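Local coordinates for protein beta-catenin homolog sys-1 (PDB 3C2G) that acts as a transcription coregulator in the Wnt asymmetry pathway, binding the TCF factor POP-1 directly to activate or repress target genes, at residues A[255-258]-A[259-263]; A[293-297]-A[298-302]; A[570-573]-A[574-578]; A[558-562]-A[563-567]. All blocks are in the same frame, centred on the assembly; numbering follows the deposited sequence.

Overall arrangement
The four contacts are all local, and they lie in two groups within the elongated, almost wholly helical armadillo domain. Interaction 1, within helix 251-270, and interaction 2, at the start of helix 298-311, come first along the chain; their centres are 11 Å apart and they touch, I261 packing on D299 and L300, and I257 on Y295 and N297. Far along the chain, interaction 4 opens helix 563-579 and interaction 3 follows on the same helix, 16 Å away between centres. Between the groups the centres are 50 to 62 Å apart, so the two pairs belong to separate regions of the long helical scaffold and do not touch each other.

Interaction 1: residues A[255-258]-A[259-263]; sequences HLIQ and VIIRT
V259 lays its CG2 methyl over one face of the H255 imidazole, a CH-pi contact with CG2 3.9 Å from the ring centroid and 24° off the ring normal. The methyl is displaced toward the ring's rim, CE1 of H255 being its nearest ring atom at 3.7 Å. The imidazole reaches it because CG of H255 stands anti to the backbone N (chi1 168°), which swings the ring along the helix toward the following turn. H255 is also tied from outside, NE2 being hydrogen-bonded to I186 O, and this bond together with the methyl probably limits rotation of the ring.

On another side of the helix I257 and I261 lie side by side and point the same way, CG2 of I257 meeting CD1 of I261 at 3.8 Å. This apolar packing and the V259 methyl form the close part of the contact. The exposed Q258 is looser: its CG lies near the plane of the R262 guanidinium, at its edge, but 4.3 Å from NE. What joins these two residues firmly is the backbone, R262 N donating to Q258 O at 3.0 Å in one of the successive i to i+4 bonds of this helix.

Helix 251-270, one of the packed helices of the armadillo domain, with side chains one turn apart meeting along it, is flanked by helix 224-239, which L256, V259 and I260 touch, by helix 189-198 beside R262 and T263, and by helix 298-311, where I260 packs on L300.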
loop_
_atom_site.group_PDB
_atom_site.type_symbol
_atom_site.label_atom_id
_atom_site.label_comp_id
_atom_site.label_asym_id
_atom_site.label_seq_id
_atom_site.Cartn_x
_atom_site.Cartn_y
_atom_site.Cartn_z
ATOM N N HIS A 255 7.025 -10.399 21.243
ATOM C CA HIS A 255 6.665 -9.019 21.498
ATOM C C HIS A 255 7.484 -8.089 20.606
ATOM O O HIS A 255 6.973 -7.100 20.093
ATOM C CB HIS A 255 6.862 -8.677 22.979
ATOM C CG HIS A 255 6.786 -7.212 23.263
ATOM N ND1 HIS A 255 7.909 -6.431 23.452
ATOM C CD2 HIS A 255 5.726 -6.375 23.342
ATOM C CE1 HIS A 255 7.540 -5.177 23.648
ATOM N NE2 HIS A 255 6.222 -5.116 23.591
ATOM N N LEU A 256 8.763 -8.409 20.441
ATOM C CA LEU A 256 9.647 -7.602 19.613
ATOM C C LEU A 256 9.298 -7.704 18.131
ATOM O O LEU A 256 9.343 -6.710 17.429
ATOM C CB LEU A 256 11.104 -7.949 19.877
ATOM C CG LEU A 256 11.679 -7.473 21.222
ATOM C CD1 LEU A 256 13.083 -7.998 21.417
ATOM C CD2 LEU A 256 11.660 -5.944 21.397
ATOM N N ILE A 257 8.914 -8.892 17.669
ATOM C CA ILE A 257 8.513 -9.070 16.285
ATOM C C ILE A 257 7.320 -8.184 16.028
ATOM O O ILE A 257 7.264 -7.447 15.032
ATOM C CB ILE A 257 8.177 -10.546 15.968
ATOM C CG1 ILE A 257 9.473 -11.351 15.776
ATOM C CG2 ILE A 257 7.276 -10.668 14.716
ATOM C CD1 ILE A 257 9.266 -12.864 15.747
ATOM N N GLN A 258 6.368 -8.251 16.955
ATOM C CA GLN A 258 5.133 -7.471 16.880
ATOM C C GLN A 258 5.439 -5.968 16.930
ATOM O O GLN A 258 4.816 -5.192 16.216
ATOM C CB GLN A 258 4.163 -7.908 17.988
ATOM C CG GLN A 258 2.681 -7.985 17.573
ATOM C CD GLN A 258 2.385 -8.944 16.394
ATOM O OE1 GLN A 258 2.957 -10.041 16.285
ATOM N NE2 GLN A 258 1.473 -8.524 15.515
ATOM N N VAL A 259 6.410 -5.566 17.743
ATOM C CA VAL A 259 6.855 -4.180 17.757
ATOM C C VAL A 259 7.368 -3.730 16.370
ATOM O O VAL A 259 7.080 -2.621 15.921
ATOM C CB VAL A 259 7.945 -3.936 18.821
ATOM C CG1 VAL A 259 8.681 -2.613 18.551
ATOM C CG2 VAL A 259 7.343 -3.930 20.211
ATOM N N ILE A 260 8.113 -4.600 15.691
ATOM C CA ILE A 260 8.627 -4.292 14.356
ATOM C C ILE A 260 7.491 -4.166 13.321
ATOM O O ILE A 260 7.489 -3.259 12.483
ATOM C CB ILE A 260 9.644 -5.361 13.914
ATOM C CG1 ILE A 260 10.921 -5.242 14.730
ATOM C CG2 ILE A 260 9.916 -5.284 12.403
ATOM C CD1 ILE A 260 11.676 -6.546 14.809
ATOM N N ILE A 261 6.542 -5.088 13.382
ATOM C CA ILE A 261 5.405 -5.098 12.475
ATOM C C ILE A 261 4.522 -3.860 12.634
ATOM O O ILE A 261 4.120 -3.249 11.652
ATOM C CB ILE A 261 4.584 -6.404 12.623
ATOM C CG1 ILE A 261 5.421 -7.596 12.125
ATOM C CG2 ILE A 261 3.262 -6.299 11.885
ATOM C CD1 ILE A 261 4.803 -8.971 12.328
ATOM N N ARG A 262 4.244 -3.468 13.864
ATOM C CA ARG A 262 3.455 -2.268 14.092
ATOM C C ARG A 262 4.221 -0.990 13.731
ATOM O O ARG A 262 3.618 0.020 13.380
ATOM C CB ARG A 262 2.945 -2.220 15.540
ATOM C CG ARG A 262 1.876 -3.291 15.867
ATOM C CD ARG A 262 1.473 -3.189 17.346
ATOM N NE ARG A 262 0.563 -4.245 17.796
ATOM C CZ ARG A 262 -0.712 -4.056 18.134
ATOM N NH1 ARG A 262 -1.254 -2.840 18.082
ATOM N NH2 ARG A 262 -1.446 -5.087 18.536
ATOM N N THR A 263 5.543 -1.027 13.826
ATOM C CA THR A 263 6.350 0.091 13.354
ATOM C C THR A 263 6.285 0.209 11.828
ATOM O O THR A 263 6.186 1.314 11.312
ATOM C CB THR A 263 7.788 -0.034 13.821
ATOM O OG1 THR A 263 7.810 0.009 15.252
ATOM C CG2 THR A 263 8.644 1.093 13.275
#

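Interaction 2: residues A[293-297]-A[298-302]; sequences VQYPN and NDLIR
N297 OD1 accepts from L300 N at 2.9 Å, in the plane of the side-chain carbonyl and with an N-H...O angle of 163°, while D299 N lies 3.2 Å from the same OD1. This is an N-cap: the side chain of N297 takes up an amide that has no carbonyl of a preceding turn to bond to. With chi1 at 175° the N297 amide group swings away from its own backbone N, and OD1 comes round to the start of the helix. The backbone O of N297 closes the first turn by accepting from I301 N at 2.8 Å.

Apolar groups fill in beneath the cap. CD2 of L300 crosses to V293 CG1 at 4.1 Å, and CD1 of L300 approaches CB of Y295 at 4.2 Å. I301 turns its CD1 back to within 3.6 Å of Y295 O. Just before the cap, P296 sits at the centre of an inverse gamma turn that redirects the chain into the helix. From the next turn R302 NH2 reaches back to D299 OD1 in a salt bridge.

The loop thus links helix 285-292 to helix 298-311; Y295 is wedged against helices 224-239 and 251-270 with its OH bonded to Q242 O, and I301 faces V341 on helix 339-352.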
loop_
_atom_site.group_PDB
_atom_site.type_symbol
_atom_site.label_atom_id
_atom_site.label_comp_id
_atom_site.label_asym_id
_atom_site.label_seq_id
_atom_site.Cartn_x
_atom_site.Cartn_y
_atom_site.Cartn_z
ATOM N N VAL A 293 14.162 -7.415 7.463
ATOM C CA VAL A 293 13.489 -8.559 6.848
ATOM C C VAL A 293 14.400 -9.753 6.574
ATOM O O VAL A 293 13.980 -10.714 5.950
ATOM C CB VAL A 293 12.674 -8.191 5.585
ATOM C CG1 VAL A 293 11.634 -7.131 5.919
ATOM C CG2 VAL A 293 13.579 -7.745 4.440
ATOM N N GLN A 294 15.637 -9.704 7.060
ATOM C CA GLN A 294 16.478 -10.909 7.112
ATOM C C GLN A 294 15.977 -11.883 8.184
ATOM O O GLN A 294 16.340 -13.053 8.159
ATOM C CB GLN A 294 17.951 -10.566 7.386
ATOM C CG GLN A 294 18.622 -9.698 6.321
ATOM C CD GLN A 294 20.012 -9.186 6.739
ATOM O OE1 GLN A 294 21.003 -9.443 6.051
ATOM N NE2 GLN A 294 20.085 -8.458 7.852
ATOM N N TYR A 295 15.161 -11.419 9.133
ATOM C CA TYR A 295 14.659 -12.317 10.169
ATOM C C TYR A 295 13.600 -13.279 9.622
ATOM O O TYR A 295 12.611 -12.850 9.052
ATOM C CB TYR A 295 14.135 -11.585 11.407
ATOM C CG TYR A 295 13.874 -12.568 12.533
ATOM C CD1 TYR A 295 14.916 -12.989 13.363
ATOM C CD2 TYR A 295 12.605 -13.129 12.728
ATOM C CE1 TYR A 295 14.709 -13.911 14.365
ATOM C CE2 TYR A 295 12.386 -14.070 13.728
ATOM C CZ TYR A 295 13.452 -14.456 14.543
ATOM O OH TYR A 295 13.271 -15.382 15.547
ATOM N N PRO A 296 13.794 -14.592 9.824
ATOM C CA PRO A 296 12.850 -15.541 9.238
ATOM C C PRO A 296 11.514 -15.586 9.967
ATOM O O PRO A 296 11.277 -16.460 10.792
ATOM C CB PRO A 296 13.587 -16.883 9.325
ATOM C CG PRO A 296 14.543 -16.717 10.494
ATOM C CD PRO A 296 14.877 -15.250 10.589
ATOM N N ASN A 297 10.651 -14.635 9.639
ATOM C CA ASN A 297 9.274 -14.621 10.090
ATOM C C ASN A 297 8.409 -13.971 9.007
ATOM O O ASN A 297 8.628 -12.807 8.625
ATOM C CB ASN A 297 9.153 -13.858 11.409
ATOM C CG ASN A 297 7.718 -13.704 11.857
ATOM O OD1 ASN A 297 6.976 -12.868 11.338
ATOM N ND2 ASN A 297 7.311 -14.520 12.816
ATOM N N ASN A 298 7.424 -14.720 8.524
ATOM C CA ASN A 298 6.652 -14.319 7.360
ATOM C C ASN A 298 5.749 -13.108 7.536
ATOM O O ASN A 298 5.552 -12.344 6.588
ATOM C CB ASN A 298 5.890 -15.522 6.785
ATOM C CG ASN A 298 6.831 -16.577 6.235
ATOM O OD1 ASN A 298 8.050 -16.367 6.191
ATOM N ND2 ASN A 298 6.286 -17.711 5.817
ATOM N N ASP A 299 5.200 -12.914 8.728
ATOM C CA ASP A 299 4.386 -11.728 8.974
ATOM C C ASP A 299 5.273 -10.504 8.915
ATOM O O ASP A 299 4.917 -9.488 8.335
ATOM C CB ASP A 299 3.671 -11.811 10.331
ATOM C CG ASP A 299 2.470 -12.760 10.309
ATOM O OD1 ASP A 299 1.867 -12.947 9.222
ATOM O OD2 ASP A 299 2.121 -13.315 11.379
ATOM N N LEU A 300 6.441 -10.626 9.523
ATOM C CA LEU A 300 7.407 -9.557 9.550
ATOM C C LEU A 300 7.877 -9.268 8.114
ATOM O O LEU A 300 7.903 -8.116 7.690
ATOM C CB LEU A 300 8.570 -9.931 10.486
ATOM C CG LEU A 300 9.647 -8.892 10.789
ATOM C CD1 LEU A 300 10.548 -9.382 11.896
ATOM C CD2 LEU A 300 10.487 -8.636 9.554
ATOM N N ILE A 301 8.211 -10.314 7.363
ATOM C CA ILE A 301 8.635 -10.138 5.977
ATOM C C ILE A 301 7.526 -9.509 5.115
ATOM O O ILE A 301 7.781 -8.549 4.379
ATOM C CB ILE A 301 9.201 -11.457 5.362
ATOM C CG1 ILE A 301 10.495 -11.848 6.090
ATOM C CG2 ILE A 301 9.451 -11.298 3.847
ATOM C CD1 ILE A 301 10.862 -13.304 5.983
ATOM N N ARG A 302 6.306 -10.029 5.221
ATOM C CA ARG A 302 5.166 -9.427 4.512
ATOM C C ARG A 302 5.016 -7.937 4.791
ATOM O O ARG A 302 4.729 -7.158 3.880
ATOM C CB ARG A 302 3.843 -10.137 4.833
ATOM C CG ARG A 302 3.521 -11.301 3.921
ATOM C CD ARG A 302 2.064 -11.738 4.059
ATOM N NE ARG A 302 1.838 -12.498 5.285
ATOM C CZ ARG A 302 2.088 -13.802 5.423
ATOM N NH1 ARG A 302 2.575 -14.508 4.409
ATOM N NH2 ARG A 302 1.852 -14.408 6.588
#

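Interaction 3: residues A[570-573]-A[574-578]; sequences LVVC and DKILE
V571 and K575, one helical turn apart, run side by side in the same direction, and the lysine's aliphatic chain covers the valine: CE of K575 lies 3.7 Å from CG1 of V571, with CD a little farther off at 4.1 Å. The lysine is extended as far as CE and then bends at its last torsion (chi4 -65°), which turns NZ aside to its salt bridge with E539. An alanine here would remove the chain beyond CB with its ammonium, and would probably leave E539 without its mate and one flank of V571 less covered.

Beside this pair V572 and I576 make a wider apolar contact, CG2 to CD1 at 4.3 Å. CG1 of I576, anti to its own carbonyl carbon (chi1 -69°), is held against the backbone, 3.2 Å from V572 O.

Both pairs repeat at the i to i+4 spacing of helix 563-579, one of the closely packed helices of an armadillo domain. Its main-chain bonds set that spacing: K575 N donates to V571 O at 3.0 Å and I576 N to V572 O at 2.9 Å, while D574 N donates to L570 O.

Neighbouring helices form the next shell. L570 and C573 pack on helix 603-613, V571 and V572 meet L530 of helix 515-535, and the D574 carboxylate is engaged by R615 in a salt bridge.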
loop_
_atom_site.group_PDB
_atom_site.type_symbol
_atom_site.label_atom_id
_atom_site.label_comp_id
_atom_site.label_asym_id
_atom_site.label_seq_id
_atom_site.Cartn_x
_atom_site.Cartn_y
_atom_site.Cartn_z
ATOM N N LEU A 570 -3.724 5.497 -40.171
ATOM C CA LEU A 570 -3.725 5.663 -41.621
ATOM C C LEU A 570 -2.840 4.632 -42.304
ATOM O O LEU A 570 -3.246 4.018 -43.298
ATOM C CB LEU A 570 -3.276 7.071 -42.014
ATOM C CG LEU A 570 -4.213 8.206 -41.617
ATOM C CD1 LEU A 570 -3.504 9.551 -41.690
ATOM C CD2 LEU A 570 -5.463 8.201 -42.465
ATOM N N VAL A 571 -1.642 4.440 -41.766
ATOM C CA VAL A 571 -0.650 3.578 -42.390
ATOM C C VAL A 571 -1.065 2.116 -42.325
ATOM O O VAL A 571 -0.939 1.398 -43.323
ATOM C CB VAL A 571 0.745 3.797 -41.773
ATOM C CG1 VAL A 571 1.750 2.727 -42.237
ATOM C CG2 VAL A 571 1.261 5.202 -42.130
ATOM N N VAL A 572 -1.567 1.678 -41.167
ATOM C CA VAL A 572 -1.963 0.289 -41.001
ATOM C C VAL A 572 -3.118 -0.049 -41.941
ATOM O O VAL A 572 -3.144 -1.129 -42.531
ATOM C CB VAL A 572 -2.292 -0.099 -39.513
ATOM C CG1 VAL A 572 -3.698 0.318 -39.098
ATOM C CG2 VAL A 572 -2.140 -1.590 -39.314
ATOM N N CYS A 573 -4.056 0.888 -42.077
ATOM C CA CYS A 573 -5.193 0.703 -42.961
ATOM C C CYS A 573 -4.733 0.531 -44.403
ATOM O O CYS A 573 -5.172 -0.391 -45.089
ATOM C CB CYS A 573 -6.162 1.875 -42.850
ATOM S SG CYS A 573 -7.202 1.807 -41.394
ATOM N N ASP A 574 -3.828 1.403 -44.836
ATOM C CA ASP A 574 -3.310 1.362 -46.185
ATOM C C ASP A 574 -2.585 0.055 -46.461
ATOM O O ASP A 574 -2.747 -0.531 -47.530
ATOM C CB ASP A 574 -2.388 2.551 -46.451
ATOM C CG ASP A 574 -2.045 2.697 -47.921
ATOM O OD1 ASP A 574 -2.952 3.046 -48.716
ATOM O OD2 ASP A 574 -0.872 2.446 -48.281
ATOM N N LYS A 575 -1.802 -0.410 -45.496
ATOM C CA LYS A 575 -1.092 -1.676 -45.636
ATOM C C LYS A 575 -2.027 -2.889 -45.629
ATOM O O LYS A 575 -1.747 -3.896 -46.293
ATOM C CB LYS A 575 -0.019 -1.811 -44.557
ATOM C CG LYS A 575 1.194 -0.930 -44.792
ATOM C CD LYS A 575 2.182 -1.047 -43.657
ATOM C CE LYS A 575 3.405 -0.159 -43.875
ATOM N NZ LYS A 575 4.206 -0.587 -45.058
ATOM N N ILE A 576 -3.134 -2.804 -44.892
ATOM C CA ILE A 576 -4.124 -3.885 -44.924
ATOM C C ILE A 576 -4.778 -3.981 -46.315
ATOM O O ILE A 576 -4.995 -5.079 -46.835
ATOM C CB ILE A 576 -5.207 -3.754 -43.809
ATOM C CG1 ILE A 576 -4.609 -4.003 -42.426
ATOM C CG2 ILE A 576 -6.345 -4.746 -44.030
ATOM C CD1 ILE A 576 -5.445 -3.436 -41.305
ATOM N N LEU A 577 -5.068 -2.829 -46.915
ATOM C CA LEU A 577 -5.765 -2.796 -48.197
ATOM C C LEU A 577 -4.860 -3.143 -49.371
ATOM O O LEU A 577 -5.341 -3.607 -50.402
ATOM C CB LEU A 577 -6.467 -1.458 -48.409
ATOM C CG LEU A 577 -7.550 -1.168 -47.369
ATOM C CD1 LEU A 577 -8.196 0.181 -47.591
ATOM C CD2 LEU A 577 -8.604 -2.270 -47.364
ATOM N N GLU A 578 -3.553 -2.938 -49.206
ATOM C CA GLU A 578 -2.573 -3.375 -50.196
ATOM C C GLU A 578 -2.605 -4.894 -50.354
ATOM O O GLU A 578 -2.369 -5.402 -51.447
ATOM C CB GLU A 578 -1.163 -2.906 -49.819
ATOM C CG GLU A 578 -0.093 -3.065 -50.913
ATOM C CD GLU A 578 1.264 -2.433 -50.518
ATOM O OE1 GLU A 578 1.276 -1.271 -50.015
ATOM O OE2 GLU A 578 2.323 -3.098 -50.719
#

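Interaction 4: residues A[558-562]-A[563-567]; sequences GNQVK and PTFIH
The first turn of helix 563-579 begins at K562, its N-cap residue, with P563 following as the first helical residue, a place where a proline's missing N-H costs no helical bond. The main chain closes this turn: K562 O accepts from I566 N at 3.2 Å, nearly straight at 168°, and also, weakly, from F565 N at 3.3 Å.

I566 folds its ethyl arm back over the entering loop, CG1 reaching 3.3 Å from K562 O and CD1 3.5 Å from Q560 O. With chi1 at -64° the arm lies beside the backbone N and heads for the loop. An alanine in its place would take away this arm and is likely to open a gap between the helix start and the Q560 backbone.

K562 stretches out alongside T564, whose CG2 methyl lies 3.9 Å from both CG and CE of the lysine. Q560 OE1 comes obliquely to CE2 of F565 at 4.1 Å, the amide and ring planes turned 77° apart.

F565 packs on Q519 and V522 of helix 515-535, where E523 forms a salt bridge with K562 NZ, while I566 leans on I605 of helix 603-613.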
loop_
_atom_site.group_PDB
_atom_site.type_symbol
_atom_site.label_atom_id
_atom_site.label_comp_id
_atom_site.label_asym_id
_atom_site.label_seq_id
_atom_site.Cartn_x
_atom_site.Cartn_y
_atom_site.Cartn_z
ATOM N N GLY A 558 -13.789 9.946 -33.249
ATOM C CA GLY A 558 -13.831 10.863 -32.114
ATOM C C GLY A 558 -12.920 12.063 -32.324
ATOM O O GLY A 558 -12.465 12.333 -33.448
ATOM N N ASN A 559 -12.665 12.791 -31.239
ATOM C CA ASN A 559 -11.733 13.913 -31.253
ATOM C C ASN A 559 -10.331 13.421 -30.890
ATOM O O ASN A 559 -9.779 13.764 -29.836
ATOM C CB ASN A 559 -12.202 15.021 -30.302
ATOM N N GLN A 560 -9.772 12.596 -31.773
ATOM C CA GLN A 560 -8.451 12.006 -31.566
ATOM C C GLN A 560 -7.400 12.952 -32.127
ATOM O O GLN A 560 -7.308 13.151 -33.344
ATOM C CB GLN A 560 -8.363 10.620 -32.217
ATOM C CG GLN A 560 -9.539 9.685 -31.881
ATOM C CD GLN A 560 -9.635 9.322 -30.399
ATOM O OE1 GLN A 560 -8.623 9.069 -29.733
ATOM N NE2 GLN A 560 -10.859 9.285 -29.880
ATOM N N VAL A 561 -6.620 13.543 -31.226
ATOM C CA VAL A 561 -5.709 14.626 -31.593
ATOM C C VAL A 561 -4.257 14.167 -31.655
ATOM O O VAL A 561 -3.415 14.839 -32.257
ATOM C CB VAL A 561 -5.863 15.864 -30.654
ATOM C CG1 VAL A 561 -7.283 16.453 -30.757
ATOM C CG2 VAL A 561 -5.509 15.518 -29.195
ATOM N N LYS A 562 -3.970 13.021 -31.040
ATOM C CA LYS A 562 -2.617 12.475 -31.002
ATOM C C LYS A 562 -2.133 12.152 -32.423
ATOM O O LYS A 562 -2.713 11.304 -33.098
ATOM C CB LYS A 562 -2.590 11.242 -30.106
ATOM C CG LYS A 562 -1.215 10.824 -29.637
ATOM C CD LYS A 562 -1.340 9.816 -28.508
ATOM C CE LYS A 562 0.019 9.358 -28.014
ATOM N NZ LYS A 562 -0.115 8.416 -26.867
ATOM N N PRO A 563 -1.074 12.844 -32.885
ATOM C CA PRO A 563 -0.628 12.785 -34.286
ATOM C C PRO A 563 -0.009 11.449 -34.697
ATOM O O PRO A 563 -0.160 11.017 -35.843
ATOM C CB PRO A 563 0.420 13.897 -34.366
ATOM C CG PRO A 563 0.954 14.004 -32.981
ATOM C CD PRO A 563 -0.221 13.735 -32.075
ATOM N N THR A 564 0.683 10.810 -33.764
ATOM C CA THR A 564 1.318 9.528 -34.014
ATOM C C THR A 564 0.280 8.400 -34.119
ATOM O O THR A 564 0.494 7.415 -34.823
ATOM C CB THR A 564 2.392 9.214 -32.934
ATOM O OG1 THR A 564 2.964 7.923 -33.174
ATOM C CG2 THR A 564 1.793 9.241 -31.521
ATOM N N PHE A 565 -0.843 8.561 -33.421
ATOM C CA PHE A 565 -1.936 7.592 -33.464
ATOM C C PHE A 565 -2.660 7.660 -34.808
ATOM O O PHE A 565 -2.915 6.629 -35.426
ATOM C CB PHE A 565 -2.906 7.816 -32.294
ATOM C CG PHE A 565 -4.084 6.873 -32.278
ATOM C CD1 PHE A 565 -3.899 5.493 -32.303
ATOM C CD2 PHE A 565 -5.385 7.372 -32.215
ATOM C CE1 PHE A 565 -4.996 4.619 -32.276
ATOM C CE2 PHE A 565 -6.485 6.513 -32.189
ATOM C CZ PHE A 565 -6.288 5.133 -32.221
ATOM N N ILE A 566 -2.967 8.880 -35.245
ATOM C CA ILE A 566 -3.574 9.148 -36.544
ATOM C C ILE A 566 -2.723 8.575 -37.677
ATOM O O ILE A 566 -3.225 7.865 -38.562
ATOM C CB ILE A 566 -3.759 10.675 -36.754
ATOM C CG1 ILE A 566 -4.746 11.242 -35.724
ATOM C CG2 ILE A 566 -4.200 10.990 -38.190
ATOM C CD1 ILE A 566 -4.825 12.760 -35.711
ATOM N N HIS A 567 -1.433 8.889 -37.642
ATOM C CA HIS A 567 -0.517 8.416 -38.661
ATOM C C HIS A 567 -0.495 6.895 -38.664
ATOM O O HIS A 567 -0.489 6.280 -39.733
ATOM C CB HIS A 567 0.888 8.972 -38.438
ATOM C CG HIS A 567 1.886 8.517 -39.459
ATOM N ND1 HIS A 567 1.891 8.985 -40.757
ATOM C CD2 HIS A 567 2.913 7.638 -39.374
ATOM C CE1 HIS A 567 2.873 8.409 -41.429
ATOM N NE2 HIS A 567 3.508 7.587 -40.612
#